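Local coordinates for protein transcriptional regulator (NtrC family) (Aquifex aeolicus, PDB 3DZD) that probably activates sigma54-dependent transcription as an NtrC-family response regulator whose AAA+ ATPase, bound here to ADP, is in the inactive state, at residues L301-A312 with M339-L350. Residues are numbered along the deposited sequence; the frame is centred on the assembly and turned at random.
With ADP (adenosine-5'-diphosphate), chain C.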
# COMPACT_ATOMS: atom_id res chain seq x y z
N LEU A 301 -18.34 5.52 24.76
CA LEU A 301 -17.21 6.00 25.53
C LEU A 301 -17.59 6.27 26.99
O LEU A 301 -16.82 5.95 27.89
CB LEU A 301 -16.62 7.25 24.86
CG LEU A 301 -15.52 8.00 25.61
CD1 LEU A 301 -14.40 7.08 26.02
CD2 LEU A 301 -15.00 9.16 24.74
N ARG A 302 -18.78 6.84 27.21
CA ARG A 302 -19.25 7.13 28.56
C ARG A 302 -19.53 5.88 29.41
O ARG A 302 -19.83 5.99 30.60
CB ARG A 302 -20.51 8.00 28.52
CG ARG A 302 -21.71 7.27 27.96
CD ARG A 302 -22.79 8.21 27.50
NE ARG A 302 -23.91 7.50 26.88
CZ ARG A 302 -24.03 7.25 25.58
NH1 ARG A 302 -23.08 7.64 24.72
NH2 ARG A 302 -25.10 6.62 25.13
N GLU A 303 -19.45 4.70 28.80
CA GLU A 303 -19.62 3.46 29.55
C GLU A 303 -18.28 2.81 29.86
O GLU A 303 -18.24 1.68 30.32
CB GLU A 303 -20.49 2.45 28.79
CG GLU A 303 -21.98 2.76 28.81
CD GLU A 303 -22.82 1.66 28.16
OE1 GLU A 303 -22.46 0.46 28.27
OE2 GLU A 303 -23.86 2.00 27.55
N ARG A 304 -17.19 3.53 29.61
CA ARG A 304 -15.86 2.92 29.65
C ARG A 304 -14.99 3.40 30.80
O ARG A 304 -13.76 3.23 30.78
CB ARG A 304 -15.13 3.14 28.33
CG ARG A 304 -15.87 2.57 27.15
CD ARG A 304 -14.94 2.43 25.98
NE ARG A 304 -15.67 2.27 24.74
CZ ARG A 304 -15.12 2.42 23.54
NH1 ARG A 304 -13.83 2.73 23.46
NH2 ARG A 304 -15.84 2.25 22.43
N GLY A 305 -15.63 3.96 31.82
CA GLY A 305 -14.93 4.36 33.01
C GLY A 305 -13.87 5.39 32.70
O GLY A 305 -14.16 6.45 32.12
N LYS A 306 -12.63 5.07 33.06
CA LYS A 306 -11.53 6.00 32.95
C LYS A 306 -10.75 5.85 31.63
O LYS A 306 -9.69 6.44 31.45
CB LYS A 306 -10.62 5.87 34.17
CG LYS A 306 -11.14 6.66 35.39
CD LYS A 306 -10.85 5.97 36.71
CE LYS A 306 -9.60 6.52 37.37
NZ LYS A 306 -9.77 7.95 37.76
N ASP A 307 -11.28 5.05 30.71
CA ASP A 307 -10.70 4.98 29.39
C ASP A 307 -10.67 6.38 28.78
O ASP A 307 -9.82 6.67 27.95
CB ASP A 307 -11.49 4.04 28.48
CG ASP A 307 -11.11 2.58 28.66
OD1 ASP A 307 -10.18 2.28 29.45
OD2 ASP A 307 -11.75 1.73 28.01
N VAL A 308 -11.59 7.24 29.20
CA VAL A 308 -11.66 8.59 28.65
C VAL A 308 -10.35 9.35 28.91
O VAL A 308 -9.87 10.09 28.05
CB VAL A 308 -12.89 9.38 29.17
CG1 VAL A 308 -12.99 9.27 30.67
CG2 VAL A 308 -12.81 10.83 28.76
N ILE A 309 -9.77 9.13 30.08
CA ILE A 309 -8.48 9.71 30.41
C ILE A 309 -7.34 9.05 29.65
O ILE A 309 -6.43 9.74 29.16
CB ILE A 309 -8.17 9.58 31.89
CG1 ILE A 309 -9.31 10.18 32.73
CG2 ILE A 309 -6.85 10.24 32.20
CD1 ILE A 309 -9.80 11.51 32.21
N LEU A 310 -7.37 7.73 29.56
CA LEU A 310 -6.34 7.00 28.82
C LEU A 310 -6.27 7.51 27.40
O LEU A 310 -5.19 7.78 26.88
CB LEU A 310 -6.62 5.49 28.81
CG LEU A 310 -6.47 4.76 30.15
CD1 LEU A 310 -6.58 3.26 29.97
CD2 LEU A 310 -5.14 5.11 30.79
N LEU A 311 -7.43 7.65 26.79
CA LEU A 311 -7.53 8.08 25.42
C LEU A 311 -7.06 9.53 25.27
O LEU A 311 -6.34 9.87 24.31
CB LEU A 311 -8.97 7.91 24.93
CG LEU A 311 -9.35 6.46 24.65
CD1 LEU A 311 -10.86 6.24 24.62
CD2 LEU A 311 -8.69 6.00 23.34
N ALA A 312 -7.45 10.37 26.22
CA ALA A 312 -7.06 11.78 26.19
C ALA A 312 -5.55 11.91 26.22
O ALA A 312 -4.96 12.70 25.48
CB ALA A 312 -7.69 12.54 27.36
N MSE A 339 -14.41 13.43 32.50
CA MSE A 339 -15.22 12.39 33.12
C MSE A 339 -16.67 12.79 33.30
O MSE A 339 -17.54 11.95 33.56
CB MSE A 339 -14.61 12.00 34.46
CG MSE A 339 -13.26 11.33 34.33
SE MSE A 339 -13.48 9.46 33.87
CE MSE A 339 -14.30 8.87 35.53
N LYS A 340 -16.95 14.09 33.16
CA LYS A 340 -18.30 14.58 33.36
C LYS A 340 -19.04 14.75 32.05
O LYS A 340 -20.21 15.12 32.03
CB LYS A 340 -18.28 15.89 34.15
CG LYS A 340 -17.90 15.73 35.61
CD LYS A 340 -17.18 16.97 36.15
CE LYS A 340 -18.10 18.16 36.26
NZ LYS A 340 -17.35 19.40 36.63
N GLN A 341 -18.37 14.46 30.94
CA GLN A 341 -18.98 14.64 29.63
C GLN A 341 -19.74 13.39 29.18
O GLN A 341 -19.42 12.28 29.59
CB GLN A 341 -17.94 15.07 28.59
CG GLN A 341 -17.17 16.32 28.99
CD GLN A 341 -18.09 17.48 29.37
OE1 GLN A 341 -18.84 17.99 28.53
NE2 GLN A 341 -18.02 17.92 30.63
N GLU A 342 -20.74 13.60 28.33
CA GLU A 342 -21.52 12.51 27.75
C GLU A 342 -20.84 11.85 26.55
O GLU A 342 -20.95 10.64 26.37
CB GLU A 342 -22.89 13.03 27.35
CG GLU A 342 -23.79 13.23 28.54
CD GLU A 342 -24.18 11.91 29.15
OE1 GLU A 342 -24.62 11.04 28.37
OE2 GLU A 342 -24.05 11.76 30.39
N TRP A 343 -20.17 12.66 25.72
CA TRP A 343 -19.50 12.18 24.52
C TRP A 343 -20.47 11.52 23.55
O TRP A 343 -20.32 10.35 23.21
CB TRP A 343 -18.38 11.21 24.86
CG TRP A 343 -17.41 11.74 25.87
CD1 TRP A 343 -17.22 11.29 27.14
CD2 TRP A 343 -16.50 12.82 25.69
NE1 TRP A 343 -16.24 12.02 27.76
CE2 TRP A 343 -15.78 12.98 26.89
CE3 TRP A 343 -16.22 13.69 24.63
CZ2 TRP A 343 -14.81 13.95 27.06
CZ3 TRP A 343 -15.26 14.66 24.80
CH2 TRP A 343 -14.56 14.78 26.01
N LYS A 344 -21.47 12.27 23.10
CA LYS A 344 -22.41 11.73 22.12
C LYS A 344 -21.71 11.33 20.82
O LYS A 344 -22.16 10.44 20.10
CB LYS A 344 -23.54 12.73 21.83
CG LYS A 344 -24.54 12.21 20.81
CD LYS A 344 -25.76 13.11 20.71
CE LYS A 344 -26.83 12.47 19.83
NZ LYS A 344 -28.02 13.35 19.68
N GLY A 345 -20.60 12.00 20.52
CA GLY A 345 -19.76 11.63 19.40
C GLY A 345 -18.63 10.68 19.79
O GLY A 345 -17.77 10.35 18.98
N ASN A 346 -18.64 10.26 21.05
CA ASN A 346 -17.70 9.26 21.53
C ASN A 346 -16.22 9.59 21.28
O ASN A 346 -15.79 10.69 21.56
CB ASN A 346 -18.10 7.90 20.96
CG ASN A 346 -19.40 7.40 21.57
OD1 ASN A 346 -19.42 7.02 22.73
ND2 ASN A 346 -20.49 7.43 20.80
N VAL A 347 -15.46 8.63 20.76
CA VAL A 347 -14.00 8.80 20.68
C VAL A 347 -13.67 9.81 19.61
O VAL A 347 -12.69 10.56 19.70
CB VAL A 347 -13.29 7.47 20.38
CG1 VAL A 347 -11.78 7.68 20.25
CG2 VAL A 347 -13.58 6.44 21.46
N ARG A 348 -14.51 9.85 18.59
CA ARG A 348 -14.34 10.79 17.50
C ARG A 348 -14.44 12.22 18.04
O ARG A 348 -13.64 13.08 17.69
CB ARG A 348 -15.41 10.51 16.44
CG ARG A 348 -15.27 11.27 15.17
CD ARG A 348 -16.09 10.57 14.11
NE ARG A 348 -17.52 10.77 14.34
CZ ARG A 348 -18.46 9.98 13.83
NH1 ARG A 348 -18.13 8.95 13.08
NH2 ARG A 348 -19.74 10.25 14.08
N GLU A 349 -15.42 12.45 18.91
CA GLU A 349 -15.56 13.73 19.59
C GLU A 349 -14.33 14.04 20.47
O GLU A 349 -13.73 15.11 20.35
CB GLU A 349 -16.85 13.78 20.42
CG GLU A 349 -17.11 15.15 21.06
CD GLU A 349 -18.37 15.19 21.92
OE1 GLU A 349 -19.29 14.36 21.73
OE2 GLU A 349 -18.44 16.07 22.80
N LEU A 350 -13.97 13.10 21.35
CA LEU A 350 -12.80 13.28 22.21
C LEU A 350 -11.52 13.61 21.44
O LEU A 350 -10.79 14.52 21.81
CB LEU A 350 -12.56 12.05 23.08
CG LEU A 350 -11.35 12.11 24.02
CD1 LEU A 350 -11.54 13.11 25.15
CD2 LEU A 350 -11.04 10.74 24.58
PB ADP C . -16.29 4.39 14.09
O1B ADP C . -15.49 3.52 13.14
O2B ADP C . -17.34 5.26 13.43
O3B ADP C . -16.84 3.67 15.28
PA ADP C . -13.71 5.70 14.35
O1A ADP C . -12.82 4.66 14.99
O2A ADP C . -13.61 5.87 12.85
O3A ADP C . -15.24 5.42 14.80
O5' ADP C . -13.39 7.12 15.03
C5' ADP C . -12.54 7.22 16.16
C4' ADP C . -11.29 8.02 15.87
O4' ADP C . -10.47 7.89 17.03
C3' ADP C . -10.48 7.36 14.77
O3' ADP C . -9.54 8.31 14.26
C2' ADP C . -9.67 6.28 15.46
O2' ADP C . -8.38 6.31 14.86
C1' ADP C . -9.56 6.79 16.88
N9 ADP C . -9.92 5.75 17.86
C8 ADP C . -11.15 5.25 18.06
N7 ADP C . -11.17 4.34 19.05
C5 ADP C . -9.91 4.24 19.51
C6 ADP C . -9.23 3.44 20.55
N6 ADP C . -9.93 2.55 21.31
N1 ADP C . -7.91 3.63 20.72
C2 ADP C . -7.23 4.51 19.97
N3 ADP C . -7.77 5.27 19.00
C4 ADP C . -9.09 5.17 18.73
O HOH W 1 -20.32 8.19 25.18
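Leu-301 lays its CD2 methyl over one face of the Trp-343 indole, a CH-pi contact 3.9 Å from the centroid of the five-membered ring. CG anti to the backbone N (chi1 173°) lets CD2 also reach CB of Leu-350 over the same face, while CB of Gln-341 covers the opposite one. Val-308 adds its CG2 methyl 3.8 Å from NE1 of Trp-343. A broad indole suits this place because it meets leucine and valine at once; an alanine here would probably open a gap beneath Leu-301 and leave the Val-308 methyl without its aromatic neighbour. Further along helix 307-322, CB of Leu-311 packs 3.5 Å from CD2 of Leu-350.

This is the helical lid of the AAA+ ATPase, where helices 307-322 and 346-359 meet beside the nucleotide, their facing segments crossing at -45°. Val-347, compact and beta-branched, brings CG1 to 3.3 Å from C8 of ADP, and CD2 of Leu-311 touches the adenine. Buried Asn-346 ties the 301-303 turn to helix 346-359: its OD1 accepts a nearly straight bond from N of Leu-301 (2.7 Å, 166°), and its ND2 is held by Glu-160 OE1 and Ser-161 O of the P-loop (Walker A) sequence.

On the Arg-302 side, toward solvent, the fit is looser and more polar. A water accepts from N and NH1 of Arg-302 and lies 2.8 Å from O of Glu-342, with OD1 of Asn-346 also beside it. Through NH2 the long arginine forms a salt bridge with Glu-160, whereas NE of Arg-302 and OE1 of Glu-342 pair only by charge, 3.9 Å apart, the oxygen well out of the guanidinium plane. At the other exposed margin, SE of the flexible selenomethionine Met-339 sits close against Val-308, and CG of Lys-306 lies 3.9 Å from CE of Met-339.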